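Long-range contacts in folylpolyglutamate synthase (FolC) (Helicobacter pylori, PDB 6K8C), which probably adds glutamate to dihydropteroate to form dihydrofolate, and further glutamates to tetrahydrofolates, at the expense of ATP: residues A[10-15]-A[105-110]; A[48-53]-A[138-143]; A[311-316]-A[334-339]. All coordinates share one frame; numbering follows the deposited sequence.

Interaction 1: residues A[10-15]-A[105-110]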
ATOM      1  N   ASN A  10     -11.340  18.319 -20.091  1.00 42.62           N
ATOM      2  CA  ASN A  10     -11.810  16.943 -20.165  1.00 48.33           C
ATOM      3  C   ASN A  10     -10.801  15.949 -19.607  1.00 38.40           C
ATOM      4  O   ASN A  10     -11.006  14.737 -19.733  1.00 44.22           O
ATOM      5  CB  ASN A  10     -12.157  16.582 -21.612  1.00 45.84           C
ATOM      6  CG  ASN A  10     -13.301  17.417 -22.161  1.00 68.59           C
ATOM      7  OD1 ASN A  10     -14.258  17.723 -21.450  1.00 63.30           O
ATOM      8  ND2 ASN A  10     -13.209  17.783 -23.434  1.00 64.76           N
ATOM      9  N   GLY A  11      -9.732  16.432 -18.985  1.00 34.56           N
ATOM     10  CA  GLY A  11      -8.684  15.559 -18.503  1.00 39.51           C
ATOM     11  C   GLY A  11      -9.090  14.759 -17.277  1.00 39.88           C
ATOM     12  O   GLY A  11     -10.121  14.984 -16.640  1.00 33.61           O
ATOM     13  N   LEU A  12      -8.233  13.796 -16.939  1.00 35.91           N
ATOM     14  CA  LEU A  12      -8.517  12.924 -15.805  1.00 28.88           C
ATOM     15  C   LEU A  12      -8.505  13.698 -14.489  1.00 27.42           C
ATOM     16  O   LEU A  12      -9.332  13.440 -13.607  1.00 28.10           O
ATOM     17  CB  LEU A  12      -7.509  11.778 -15.764  1.00 28.25           C
ATOM     18  CG  LEU A  12      -7.520  10.956 -14.476  1.00 25.78           C
ATOM     19  CD1 LEU A  12      -8.864  10.265 -14.304  1.00 27.15           C
ATOM     20  CD2 LEU A  12      -6.385   9.939 -14.485  1.00 31.62           C
ATOM     21  N   LYS A  13      -7.576  14.645 -14.338  1.00 27.82           N
ATOM     22  CA  LYS A  13      -7.474  15.387 -13.084  1.00 34.79           C
ATOM     23  C   LYS A  13      -8.783  16.100 -12.758  1.00 40.51           C
ATOM     24  O   LYS A  13      -9.275  16.031 -11.623  1.00 34.17           O
ATOM     25  CB  LYS A  13      -6.313  16.382 -13.155  1.00 37.69           C
ATOM     26  CG  LYS A  13      -6.252  17.345 -11.972  1.00 53.54           C
ATOM     27  CD  LYS A  13      -5.125  18.359 -12.122  1.00 62.82           C
ATOM     28  CE  LYS A  13      -3.791  17.774 -11.674  1.00 75.73           C
ATOM     29  NZ  LYS A  13      -3.776  17.437 -10.221  1.00 70.81           N
ATOM     30  N   ALA A  14      -9.378  16.768 -13.753  1.00 32.59           N
ATOM     31  CA  ALA A  14     -10.645  17.459 -13.534  1.00 34.67           C
ATOM     32  C   ALA A  14     -11.767  16.476 -13.234  1.00 33.42           C
ATOM     33  O   ALA A  14     -12.632  16.755 -12.397  1.00 37.05           O
ATOM     34  CB  ALA A  14     -10.994  18.319 -14.752  1.00 37.15           C
ATOM     35  N   PHE A  15     -11.771  15.321 -13.903  1.00 30.09           N
ATOM     36  CA  PHE A  15     -12.811  14.326 -13.655  1.00 35.22           C
ATOM     37  C   PHE A  15     -12.732  13.780 -12.233  1.00 38.47           C
ATOM     38  O   PHE A  15     -13.764  13.544 -11.592  1.00 33.29           O
ATOM     39  CB  PHE A  15     -12.699  13.194 -14.675  1.00 32.89           C
ATOM     40  CG  PHE A  15     -13.885  12.279 -14.705  1.00 37.69           C
ATOM     41  CD1 PHE A  15     -15.133  12.749 -15.082  1.00 39.90           C
ATOM     42  CD2 PHE A  15     -13.748  10.939 -14.379  1.00 32.13           C
ATOM     43  CE1 PHE A  15     -16.228  11.899 -15.125  1.00 41.57           C
ATOM     44  CE2 PHE A  15     -14.832  10.086 -14.429  1.00 40.81           C
ATOM     45  CZ  PHE A  15     -16.078  10.568 -14.796  1.00 41.51           C
ATOM     46  N   ASN A 105      -5.366   8.203 -21.715  1.00 33.31           N
ATOM     47  CA  ASN A 105      -6.072   7.519 -22.794  1.00 32.52           C
ATOM     48  C   ASN A 105      -7.117   6.550 -22.254  1.00 38.56           C
ATOM     49  O   ASN A 105      -8.218   6.446 -22.808  1.00 33.39           O
ATOM     50  CB  ASN A 105      -5.069   6.793 -23.691  1.00 37.17           C
ATOM     51  CG  ASN A 105      -5.740   5.873 -24.685  1.00 51.57           C
ATOM     52  OD1 ASN A 105      -5.778   4.657 -24.495  1.00 54.50           O
ATOM     53  ND2 ASN A 105      -6.284   6.451 -25.749  1.00 58.04           N
ATOM     54  N   ALA A 106      -6.797   5.825 -21.181  1.00 30.03           N
ATOM     55  CA  ALA A 106      -7.798   4.954 -20.573  1.00 28.13           C
ATOM     56  C   ALA A 106      -8.970   5.765 -20.038  1.00 31.33           C
ATOM     57  O   ALA A 106     -10.133   5.369 -20.184  1.00 32.92           O
ATOM     58  CB  ALA A 106      -7.164   4.125 -19.451  1.00 29.15           C
ATOM     59  N   HIS A 107      -8.678   6.900 -19.402  1.00 26.45           N
ATOM     60  CA  HIS A 107      -9.737   7.778 -18.925  1.00 28.33           C
ATOM     61  C   HIS A 107     -10.603   8.273 -20.080  1.00 31.27           C
ATOM     62  O   HIS A 107     -11.835   8.303 -19.975  1.00 33.45           O
ATOM     63  CB  HIS A 107      -9.127   8.958 -18.169  1.00 26.83           C
ATOM     64  CG  HIS A 107     -10.049  10.132 -18.054  1.00 33.16           C
ATOM     65  ND1 HIS A 107     -11.163  10.123 -17.244  1.00 32.28           N
ATOM     66  CD2 HIS A 107     -10.040  11.337 -18.671  1.00 35.64           C
ATOM     67  CE1 HIS A 107     -11.795  11.278 -17.355  1.00 39.20           C
ATOM     68  NE2 HIS A 107     -11.136  12.032 -18.216  1.00 31.40           N
ATOM     69  N   GLN A 108      -9.976   8.653 -21.195  1.00 32.45           N
ATOM     70  CA  GLN A 108     -10.738   9.176 -22.327  1.00 39.31           C
ATOM     71  C   GLN A 108     -11.729   8.145 -22.855  1.00 39.08           C
ATOM     72  O   GLN A 108     -12.834   8.500 -23.278  1.00 40.32           O
ATOM     73  CB  GLN A 108      -9.791   9.633 -23.434  1.00 35.98           C
ATOM     74  CG  GLN A 108      -9.232  11.036 -23.236  1.00 43.72           C
ATOM     75  CD  GLN A 108     -10.305  12.050 -22.854  1.00 50.14           C
ATOM     76  OE1 GLN A 108     -11.384  12.085 -23.446  1.00 47.19           O
ATOM     77  NE2 GLN A 108     -10.006  12.882 -21.863  1.00 40.66           N
ATOM     78  N   GLN A 109     -11.361   6.861 -22.824  1.00 36.53           N
ATOM     79  CA  GLN A 109     -12.287   5.820 -23.260  1.00 35.76           C
ATOM     80  C   GLN A 109     -13.420   5.623 -22.258  1.00 42.62           C
ATOM     81  O   GLN A 109     -14.560   5.346 -22.651  1.00 37.10           O
ATOM     82  CB  GLN A 109     -11.541   4.502 -23.477  1.00 44.51           C
ATOM     83  CG  GLN A 109     -10.405   4.571 -24.482  1.00 47.48           C
ATOM     84  CD  GLN A 109      -9.726   3.228 -24.673  1.00 50.25           C
ATOM     85  OE1 GLN A 109      -8.518   3.096 -24.474  1.00 54.21           O
ATOM     86  NE2 GLN A 109     -10.503   2.220 -25.054  1.00 46.03           N
ATOM     87  N   LEU A 110     -13.128   5.751 -20.959  1.00 33.76           N
ATOM     88  CA  LEU A 110     -14.132   5.460 -19.939  1.00 33.92           C
ATOM     89  C   LEU A 110     -15.146   6.586 -19.773  1.00 32.37           C
ATOM     90  O   LEU A 110     -16.334   6.323 -19.544  1.00 34.40           O
ATOM     91  CB  LEU A 110     -13.458   5.200 -18.591  1.00 30.21           C
ATOM     92  CG  LEU A 110     -12.730   3.879 -18.375  1.00 32.78           C
ATOM     93  CD1 LEU A 110     -12.124   3.862 -16.979  1.00 30.53           C
ATOM     94  CD2 LEU A 110     -13.693   2.724 -18.561  1.00 33.19           C
TER
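Leu12 and His107 lie opposite each other with CA atoms 6.1 Å apart, where the first turn of helix 12-17, with Gly11 at its N-cap position, meets the helix that carries 105-110. The imidazole of His107 bridges the gap. Its CG is anti to the backbone N (chi1 160°), which sends the ring toward the start of helix 12-17: the CA of Leu12 sits over one face, 3.7 Å from the centroid of the His107 ring, a CH-pi contact, while CD1 of Leu12 reaches ND1. His107 CE1 comes to 3.4 Å from Phe15 CB, the two ring planes inclined at 47°. The carbonyl of Asn10 takes two donors from opposite faces of its plane. His107 NE2 gives Asn10 O a bond of 3.1 Å lying in the imidazole plane; Gln108 NE2, 3.0 Å from Asn10 O, comes from above the carbonyl plane, its side chain bent at chi2 to get there. Glu104 accepts from both Gln108 NE2 and Leu12 N, so one carboxylate serves both helices. Helix 121-132 adds Tyr124, whose hydroxyl bonds His107 ND1 and whose ring meets that of Phe15 edge-to-face; Leu110 packs on the same helix.

Interaction 2: residues A[48-53]-A[138-143]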
ATOM      1  N   LYS A  48      -5.310 -13.212 -14.895  1.00 32.99           N
ATOM      2  CA  LYS A  48      -5.611 -13.829 -13.615  1.00 27.50           C
ATOM      3  C   LYS A  48      -5.469 -12.779 -12.523  1.00 29.84           C
ATOM      4  O   LYS A  48      -4.487 -12.033 -12.489  1.00 30.18           O
ATOM      5  CB  LYS A  48      -4.687 -15.021 -13.367  1.00 35.73           C
ATOM      6  CG  LYS A  48      -4.942 -16.186 -14.319  1.00 39.00           C
ATOM      7  CD  LYS A  48      -4.004 -17.356 -14.034  1.00 52.89           C
ATOM      8  CE  LYS A  48      -4.083 -18.423 -15.121  1.00 53.96           C
ATOM      9  NZ  LYS A  48      -5.488 -18.815 -15.424  1.00 66.55           N
ATOM     10  N   VAL A  49      -6.464 -12.698 -11.646  1.00 25.09           N
ATOM     11  CA  VAL A  49      -6.578 -11.605 -10.688  1.00 30.57           C
ATOM     12  C   VAL A  49      -6.167 -12.109  -9.316  1.00 27.00           C
ATOM     13  O   VAL A  49      -6.717 -13.100  -8.826  1.00 23.42           O
ATOM     14  CB  VAL A  49      -8.008 -11.041 -10.651  1.00 34.69           C
ATOM     15  CG1 VAL A  49      -8.199 -10.138  -9.425  1.00 34.75           C
ATOM     16  CG2 VAL A  49      -8.310 -10.293 -11.937  1.00 31.95           C
ATOM     17  N   ILE A  50      -5.227 -11.411  -8.685  1.00 24.13           N
ATOM     18  CA  ILE A  50      -4.792 -11.720  -7.328  1.00 24.75           C
ATOM     19  C   ILE A  50      -5.280 -10.606  -6.410  1.00 21.63           C
ATOM     20  O   ILE A  50      -4.894  -9.445  -6.575  1.00 26.09           O
ATOM     21  CB  ILE A  50      -3.269 -11.879  -7.243  1.00 29.21           C
ATOM     22  CG1 ILE A  50      -2.816 -13.029  -8.149  1.00 31.42           C
ATOM     23  CG2 ILE A  50      -2.857 -12.156  -5.808  1.00 29.51           C
ATOM     24  CD1 ILE A  50      -2.160 -12.583  -9.418  1.00 32.51           C
ATOM     25  N   HIS A  51      -6.122 -10.957  -5.447  1.00 23.91           N
ATOM     26  CA  HIS A  51      -6.732  -9.985  -4.543  1.00 31.39           C
ATOM     27  C   HIS A  51      -5.895  -9.908  -3.269  1.00 25.61           C
ATOM     28  O   HIS A  51      -5.830 -10.876  -2.508  1.00 29.74           O
ATOM     29  CB  HIS A  51      -8.170 -10.393  -4.231  1.00 26.49           C
ATOM     30  CG  HIS A  51      -9.037  -9.277  -3.740  1.00 38.65           C
ATOM     31  ND1 HIS A  51     -10.204  -9.501  -3.037  1.00 38.35           N
ATOM     32  CD2 HIS A  51      -8.922  -7.932  -3.857  1.00 39.30           C
ATOM     33  CE1 HIS A  51     -10.766  -8.342  -2.740  1.00 38.50           C
ATOM     34  NE2 HIS A  51     -10.010  -7.375  -3.225  1.00 42.26           N
ATOM     35  N   VAL A  52      -5.275  -8.757  -3.025  1.00 26.70           N
ATOM     36  CA  VAL A  52      -4.457  -8.540  -1.835  1.00 26.59           C
ATOM     37  C   VAL A  52      -5.312  -7.827  -0.790  1.00 28.92           C
ATOM     38  O   VAL A  52      -5.761  -6.696  -1.010  1.00 26.50           O
ATOM     39  CB  VAL A  52      -3.188  -7.735  -2.166  1.00 23.95           C
ATOM     40  CG1 VAL A  52      -2.336  -7.554  -0.920  1.00 24.87           C
ATOM     41  CG2 VAL A  52      -2.381  -8.443  -3.251  1.00 25.80           C
ATOM     42  N   VAL A  53      -5.537  -8.492   0.343  1.00 26.78           N
ATOM     43  CA  VAL A  53      -6.435  -8.027   1.393  1.00 26.41           C
ATOM     44  C   VAL A  53      -5.701  -8.107   2.725  1.00 28.61           C
ATOM     45  O   VAL A  53      -5.006  -9.090   2.997  1.00 27.41           O
ATOM     46  CB  VAL A  53      -7.728  -8.874   1.436  1.00 24.85           C
ATOM     47  CG1 VAL A  53      -8.593  -8.492   2.626  1.00 28.58           C
ATOM     48  CG2 VAL A  53      -8.516  -8.719   0.137  1.00 33.57           C
ATOM     49  N   TYR A 138      -1.388 -10.971 -15.471  1.00 28.52           N
ATOM     50  CA  TYR A 138      -1.788 -10.984 -14.074  1.00 26.94           C
ATOM     51  C   TYR A 138      -2.161  -9.574 -13.649  1.00 25.52           C
ATOM     52  O   TYR A 138      -1.544  -8.598 -14.085  1.00 24.76           O
ATOM     53  CB  TYR A 138      -0.670 -11.522 -13.163  1.00 24.03           C
ATOM     54  CG  TYR A 138      -0.379 -12.989 -13.385  1.00 28.24           C
ATOM     55  CD1 TYR A 138      -1.067 -13.970 -12.682  1.00 33.58           C
ATOM     56  CD2 TYR A 138       0.581 -13.394 -14.308  1.00 29.34           C
ATOM     57  CE1 TYR A 138      -0.807 -15.316 -12.891  1.00 33.81           C
ATOM     58  CE2 TYR A 138       0.843 -14.729 -14.526  1.00 29.17           C
ATOM     59  CZ  TYR A 138       0.148 -15.688 -13.817  1.00 33.21           C
ATOM     60  OH  TYR A 138       0.414 -17.026 -14.031  1.00 33.07           O
ATOM     61  N   LEU A 139      -3.176  -9.483 -12.799  1.00 28.15           N
ATOM     62  CA  LEU A 139      -3.599  -8.226 -12.194  1.00 26.96           C
ATOM     63  C   LEU A 139      -3.543  -8.412 -10.684  1.00 21.98           C
ATOM     64  O   LEU A 139      -4.313  -9.201 -10.123  1.00 26.32           O
ATOM     65  CB  LEU A 139      -5.000  -7.839 -12.659  1.00 26.00           C
ATOM     66  CG  LEU A 139      -5.638  -6.638 -11.957  1.00 29.48           C
ATOM     67  CD1 LEU A 139      -4.774  -5.400 -12.129  1.00 28.32           C
ATOM     68  CD2 LEU A 139      -7.048  -6.399 -12.481  1.00 29.23           C
ATOM     69  N   VAL A 140      -2.601  -7.731 -10.037  1.00 24.57           N
ATOM     70  CA  VAL A 140      -2.449  -7.773  -8.586  1.00 26.26           C
ATOM     71  C   VAL A 140      -3.229  -6.587  -8.035  1.00 26.31           C
ATOM     72  O   VAL A 140      -2.827  -5.432  -8.206  1.00 27.36           O
ATOM     73  CB  VAL A 140      -0.975  -7.742  -8.157  1.00 25.67           C
ATOM     74  CG1 VAL A 140      -0.860  -7.898  -6.635  1.00 23.18           C
ATOM     75  CG2 VAL A 140      -0.195  -8.868  -8.840  1.00 21.46           C
ATOM     76  N   LEU A 141      -4.344  -6.882  -7.377  1.00 27.76           N
ATOM     77  CA  LEU A 141      -5.394  -5.916  -7.070  1.00 23.66           C
ATOM     78  C   LEU A 141      -5.477  -5.744  -5.559  1.00 26.11           C
ATOM     79  O   LEU A 141      -5.950  -6.641  -4.853  1.00 30.33           O
ATOM     80  CB  LEU A 141      -6.726  -6.403  -7.641  1.00 33.48           C
ATOM     81  CG  LEU A 141      -7.872  -5.443  -7.945  1.00 40.05           C
ATOM     82  CD1 LEU A 141      -7.526  -4.535  -9.108  1.00 38.55           C
ATOM     83  CD2 LEU A 141      -9.120  -6.251  -8.245  1.00 43.72           C
ATOM     84  N   GLU A 142      -5.029  -4.596  -5.069  1.00 29.83           N
ATOM     85  CA  GLU A 142      -5.081  -4.306  -3.642  1.00 24.45           C
ATOM     86  C   GLU A 142      -6.464  -3.796  -3.266  1.00 31.44           C
ATOM     87  O   GLU A 142      -6.998  -2.888  -3.913  1.00 29.79           O
ATOM     88  CB  GLU A 142      -4.024  -3.265  -3.285  1.00 26.56           C
ATOM     89  CG  GLU A 142      -3.875  -2.982  -1.808  1.00 31.82           C
ATOM     90  CD  GLU A 142      -2.851  -1.898  -1.553  1.00 37.95           C
ATOM     91  OE1 GLU A 142      -3.251  -0.781  -1.166  1.00 44.91           O
ATOM     92  OE2 GLU A 142      -1.647  -2.157  -1.759  1.00 31.14           O
ATOM     93  N   ALA A 143      -7.045  -4.379  -2.224  1.00 31.05           N
ATOM     94  CA  ALA A 143      -8.347  -3.925  -1.759  1.00 29.95           C
ATOM     95  C   ALA A 143      -8.237  -2.537  -1.139  1.00 42.08           C
ATOM     96  O   ALA A 143      -7.210  -2.165  -0.562  1.00 30.31           O
ATOM     97  CB  ALA A 143      -8.929  -4.911  -0.744  1.00 30.17           C
TER
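Val49 and Leu139, Ile50 and Val140, His51 and Leu141 pair in parallel register in the central mixed sheet of the Mur ligase middle domain, whose family belongs to the P-loop NTPase clan. Five backbone hydrogen bonds zip 48-53 to 138-143, passing from Leu139 N to Lys48 O, Ile50 N to Leu139 O, Leu141 N to Ile50 O, Val52 N to Leu141 O and Ala143 N to Val52 O. All are nearly straight, and the shortest joins Leu141 N and Ile50 O at 2.7 Å.

The tight part is the apolar interior. On the face of Ile50, Val52 and Val140, CG2 of Val52 meets CG1 of Val140 at 3.7 Å, and helix 58-70 covers this side through Leu65 and Thr66. The other face is filled by Val49, Leu139 and Leu141, with CG2 of Val49 4.1 Å from CD2 of Leu139; Leu77 and Phe79 of strand 76-79 continue that layer.

The solvent side is confined to Lys48, at the start of its strand. Its aliphatic chain runs alongside Tyr138, with Lys48 CB 3.8 Å from Tyr138 CD1, before its amino end turns off from 138-143. Tyr138 itself stays buried: CD1 of Ile50 touches the same ring carbon, 3.7 Å from Tyr138 CD1, and Phe74 meets the ring edge-to-face.

At the C-terminal end, Glu142 OE1 accepts a bond from Ser81 N. His51 has CG anti to the backbone N (chi1 -159°), which carries the imidazole out from the strand, with NE2 near Ala143. CG2 of Val53 stands 3.6 Å above the plane of the His51 ring, over its centre, while His51 NE2, which is hydrogen-bonded to the hydroxyl of Thr152, lies 3.7 Å from CB of Ala143.

Interaction 3: residues A[311-316]-A[334-339]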
ATOM      1  N   ILE A 311       9.907  15.290  11.145  1.00 25.43           N
ATOM      2  CA  ILE A 311       8.619  15.907  10.837  1.00 22.09           C
ATOM      3  C   ILE A 311       7.569  14.809  10.929  1.00 28.03           C
ATOM      4  O   ILE A 311       7.628  13.824  10.183  1.00 27.17           O
ATOM      5  CB  ILE A 311       8.629  16.568   9.447  1.00 22.49           C
ATOM      6  CG1 ILE A 311       9.615  17.736   9.434  1.00 25.11           C
ATOM      7  CG2 ILE A 311       7.235  17.056   9.061  1.00 26.42           C
ATOM      8  CD1 ILE A 311      10.040  18.174   8.038  1.00 32.08           C
ATOM      9  N   TYR A 312       6.614  14.962  11.846  1.00 30.75           N
ATOM     10  CA  TYR A 312       5.917  13.791  12.358  1.00 29.02           C
ATOM     11  C   TYR A 312       4.493  14.113  12.788  1.00 35.26           C
ATOM     12  O   TYR A 312       4.225  15.166  13.373  1.00 30.51           O
ATOM     13  CB  TYR A 312       6.693  13.206  13.552  1.00 32.15           C
ATOM     14  CG  TYR A 312       6.038  12.024  14.236  1.00 31.85           C
ATOM     15  CD1 TYR A 312       6.253  10.728  13.782  1.00 30.53           C
ATOM     16  CD2 TYR A 312       5.216  12.203  15.343  1.00 34.27           C
ATOM     17  CE1 TYR A 312       5.659   9.640  14.409  1.00 31.13           C
ATOM     18  CE2 TYR A 312       4.617  11.125  15.971  1.00 38.44           C
ATOM     19  CZ  TYR A 312       4.843   9.846  15.501  1.00 39.03           C
ATOM     20  OH  TYR A 312       4.249   8.769  16.124  1.00 33.20           O
ATOM     21  N   ASN A 313       3.594  13.178  12.496  1.00 32.86           N
ATOM     22  CA  ASN A 313       2.326  13.036  13.195  1.00 38.87           C
ATOM     23  C   ASN A 313       1.900  11.583  13.040  1.00 33.29           C
ATOM     24  O   ASN A 313       2.500  10.827  12.273  1.00 40.33           O
ATOM     25  CB  ASN A 313       1.260  14.002  12.662  1.00 37.01           C
ATOM     26  CG  ASN A 313       0.345  14.521  13.761  1.00 45.05           C
ATOM     27  OD1 ASN A 313       0.187  13.886  14.806  1.00 39.64           O
ATOM     28  ND2 ASN A 313      -0.269  15.674  13.525  1.00 43.70           N
ATOM     29  N   CYS A 314       0.866  11.182  13.775  1.00 38.20           N
ATOM     30  CA  CYS A 314       0.419   9.797  13.669  1.00 47.17           C
ATOM     31  C   CYS A 314      -1.052   9.689  14.044  1.00 42.88           C
ATOM     32  O   CYS A 314      -1.640  10.598  14.633  1.00 46.03           O
ATOM     33  CB  CYS A 314       1.270   8.871  14.541  1.00 39.32           C
ATOM     34  SG  CYS A 314       0.917   8.990  16.298  1.00 50.22           S
ATOM     35  N   TYR A 315      -1.638   8.552  13.684  1.00 44.25           N
ATOM     36  CA  TYR A 315      -3.019   8.257  14.019  1.00 55.97           C
ATOM     37  C   TYR A 315      -3.119   7.814  15.478  1.00 61.06           C
ATOM     38  O   TYR A 315      -2.118   7.487  16.125  1.00 54.06           O
ATOM     39  CB  TYR A 315      -3.576   7.186  13.077  1.00 53.22           C
ATOM     40  CG  TYR A 315      -3.781   7.676  11.660  1.00 48.71           C
ATOM     41  CD1 TYR A 315      -4.615   8.756  11.390  1.00 49.81           C
ATOM     42  CD2 TYR A 315      -3.128   7.066  10.591  1.00 46.39           C
ATOM     43  CE1 TYR A 315      -4.801   9.212  10.096  1.00 48.26           C
ATOM     44  CE2 TYR A 315      -3.309   7.514   9.294  1.00 51.19           C
ATOM     45  CZ  TYR A 315      -4.146   8.586   9.052  1.00 45.11           C
ATOM     46  OH  TYR A 315      -4.324   9.034   7.762  1.00 48.47           O
ATOM     47  N   GLN A 316      -4.351   7.819  15.997  1.00 63.72           N
ATOM     48  CA  GLN A 316      -4.575   7.551  17.414  1.00 69.90           C
ATOM     49  C   GLN A 316      -4.372   6.087  17.783  1.00 62.30           C
ATOM     50  O   GLN A 316      -4.177   5.775  18.965  1.00 60.12           O
ATOM     51  CB  GLN A 316      -5.983   7.989  17.798  1.00 71.11           C
ATOM     52  CG  GLN A 316      -6.061   9.366  18.418  1.00 75.36           C
ATOM     53  CD  GLN A 316      -5.809   9.325  19.909  1.00 86.24           C
ATOM     54  OE1 GLN A 316      -6.670   8.900  20.682  1.00 90.30           O
ATOM     55  NE2 GLN A 316      -4.619   9.752  20.322  1.00 80.13           N
ATOM     56  N   VAL A 334      11.737  17.294  17.112  1.00 29.22           N
ATOM     57  CA  VAL A 334      10.530  16.851  16.423  1.00 25.71           C
ATOM     58  C   VAL A 334       9.711  18.076  16.053  1.00 36.27           C
ATOM     59  O   VAL A 334       9.388  18.899  16.918  1.00 35.35           O
ATOM     60  CB  VAL A 334       9.698  15.888  17.284  1.00 29.52           C
ATOM     61  CG1 VAL A 334       8.446  15.448  16.526  1.00 25.17           C
ATOM     62  CG2 VAL A 334      10.534  14.675  17.705  1.00 26.14           C
ATOM     63  N   LEU A 335       9.373  18.199  14.774  1.00 28.74           N
ATOM     64  CA  LEU A 335       8.433  19.213  14.313  1.00 29.62           C
ATOM     65  C   LEU A 335       7.109  18.519  14.024  1.00 31.65           C
ATOM     66  O   LEU A 335       7.016  17.704  13.101  1.00 33.34           O
ATOM     67  CB  LEU A 335       8.966  19.939  13.080  1.00 31.49           C
ATOM     68  CG  LEU A 335      10.273  20.714  13.282  1.00 36.93           C
ATOM     69  CD1 LEU A 335      10.724  21.369  11.980  1.00 34.53           C
ATOM     70  CD2 LEU A 335      10.134  21.750  14.393  1.00 37.86           C
ATOM     71  N   ILE A 336       6.091  18.821  14.829  1.00 28.64           N
ATOM     72  CA  ILE A 336       4.789  18.193  14.643  1.00 31.50           C
ATOM     73  C   ILE A 336       4.105  18.797  13.427  1.00 41.31           C
ATOM     74  O   ILE A 336       3.954  20.022  13.325  1.00 49.52           O
ATOM     75  CB  ILE A 336       3.926  18.356  15.903  1.00 38.07           C
ATOM     76  CG1 ILE A 336       4.670  17.827  17.133  1.00 39.60           C
ATOM     77  CG2 ILE A 336       2.587  17.651  15.723  1.00 36.69           C
ATOM     78  CD1 ILE A 336       4.090  18.293  18.448  1.00 37.43           C
ATOM     79  N   LEU A 337       3.687  17.938  12.494  1.00 42.66           N
ATOM     80  CA  LEU A 337       2.939  18.368  11.310  1.00 41.15           C
ATOM     81  C   LEU A 337       1.461  18.402  11.673  1.00 42.20           C
ATOM     82  O   LEU A 337       0.760  17.388  11.622  1.00 43.47           O
ATOM     83  CB  LEU A 337       3.206  17.447  10.125  1.00 38.21           C
ATOM     84  CG  LEU A 337       2.712  17.964   8.769  1.00 45.42           C
ATOM     85  CD1 LEU A 337       3.412  19.246   8.401  1.00 48.58           C
ATOM     86  CD2 LEU A 337       2.903  16.923   7.677  1.00 45.72           C
ATOM     87  N   GLU A 338       0.989  19.591  12.043  1.00 47.73           N
ATOM     88  CA  GLU A 338      -0.401  19.799  12.429  1.00 60.54           C
ATOM     89  C   GLU A 338      -1.353  19.206  11.400  1.00 52.11           C
ATOM     90  O   GLU A 338      -1.292  19.545  10.214  1.00 52.90           O
ATOM     91  CB  GLU A 338      -0.665  21.297  12.587  1.00 66.21           C
ATOM     92  CG  GLU A 338      -1.861  21.639  13.456  1.00 70.28           C
ATOM     93  CD  GLU A 338      -1.570  22.801  14.379  1.00 78.99           C
ATOM     94  OE1 GLU A 338      -1.224  23.884  13.862  1.00 76.83           O
ATOM     95  OE2 GLU A 338      -1.690  22.638  15.611  1.00 82.17           O
ATOM     96  N   LEU A 339      -2.213  18.296  11.857  1.00 58.74           N
ATOM     97  CA  LEU A 339      -3.257  17.701  11.036  1.00 60.01           C
ATOM     98  C   LEU A 339      -4.541  17.671  11.845  1.00 71.15           C
ATOM     99  O   LEU A 339      -4.531  17.288  13.019  1.00 64.09           O
ATOM    100  CB  LEU A 339      -2.895  16.280  10.584  1.00 59.46           C
ATOM    101  CG  LEU A 339      -1.850  16.137   9.478  1.00 54.06           C
ATOM    102  CD1 LEU A 339      -1.240  14.749   9.519  1.00 52.15           C
ATOM    103  CD2 LEU A 339      -2.456  16.423   8.119  1.00 50.80           C
TER
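A chi1 of -144° swings the amide of Asn313 toward 334-339, and a chi2 of -24° turns its two ends to different tasks. Asn313 ND2 gives Leu337 O a hydrogen bond of 2.8 Å, approaching from above the carbonyl plane, while OD1 accepts from the next residue, Cys314 N. Both ends of this buried amide are therefore engaged, which should limit its rotation. The bond takes over where regular parallel pairing stops: Ile311 pairs with Leu335 and Tyr312 with Ile336, and the last backbone links run from Tyr312 N to Leu335 O at 3.0 Å and from Leu337 N to Tyr312 O. Beyond them both segments leave the sheet, yet Asn313 still reaches across. Asn313 CB lies 4.1 Å from CD1 of Leu339, and ND2 is also near CG2 of Ile336. Apolar groups fill in alongside the strands: CG2 of Ile311 meets CB of Leu337 at 4.2 Å, and CB of Tyr312 faces CG1 of Val334. The hydroxyl of Tyr312 leads off to a hydrogen bond with His288. The two strands belong to a beta-alpha-beta unit of the glutamate ligase domain, joined through helix 320-327, on which Tyr312 rests; helix 347-357 packs on Val334 and Ile336, helix 379-390 covers Leu337 and Leu339, and Ile311 bonds onward to strand 373-376.

Overall arrangement
The three contacts illustrate how chemistry follows place in a two-domain ligase. Interaction 2, its centre about 12 Å from that of the chain, is the nearest to the middle and almost wholly buried, and rests on main-chain pairing and aliphatic packing. Interaction 3, across that centre with about 32 Å between the two contact centres, repeats parallel pairing in the other domain's sheet, but more briefly, with a side-chain amide added. In interaction 1, partly buried and farther out, side-chain donors from helix 100-110 meet a main-chain carbonyl just ahead of helix 12-17. Interactions 1 and 2 interleave along the chain without touching; interaction 3 follows both and shares no helix or strand with either.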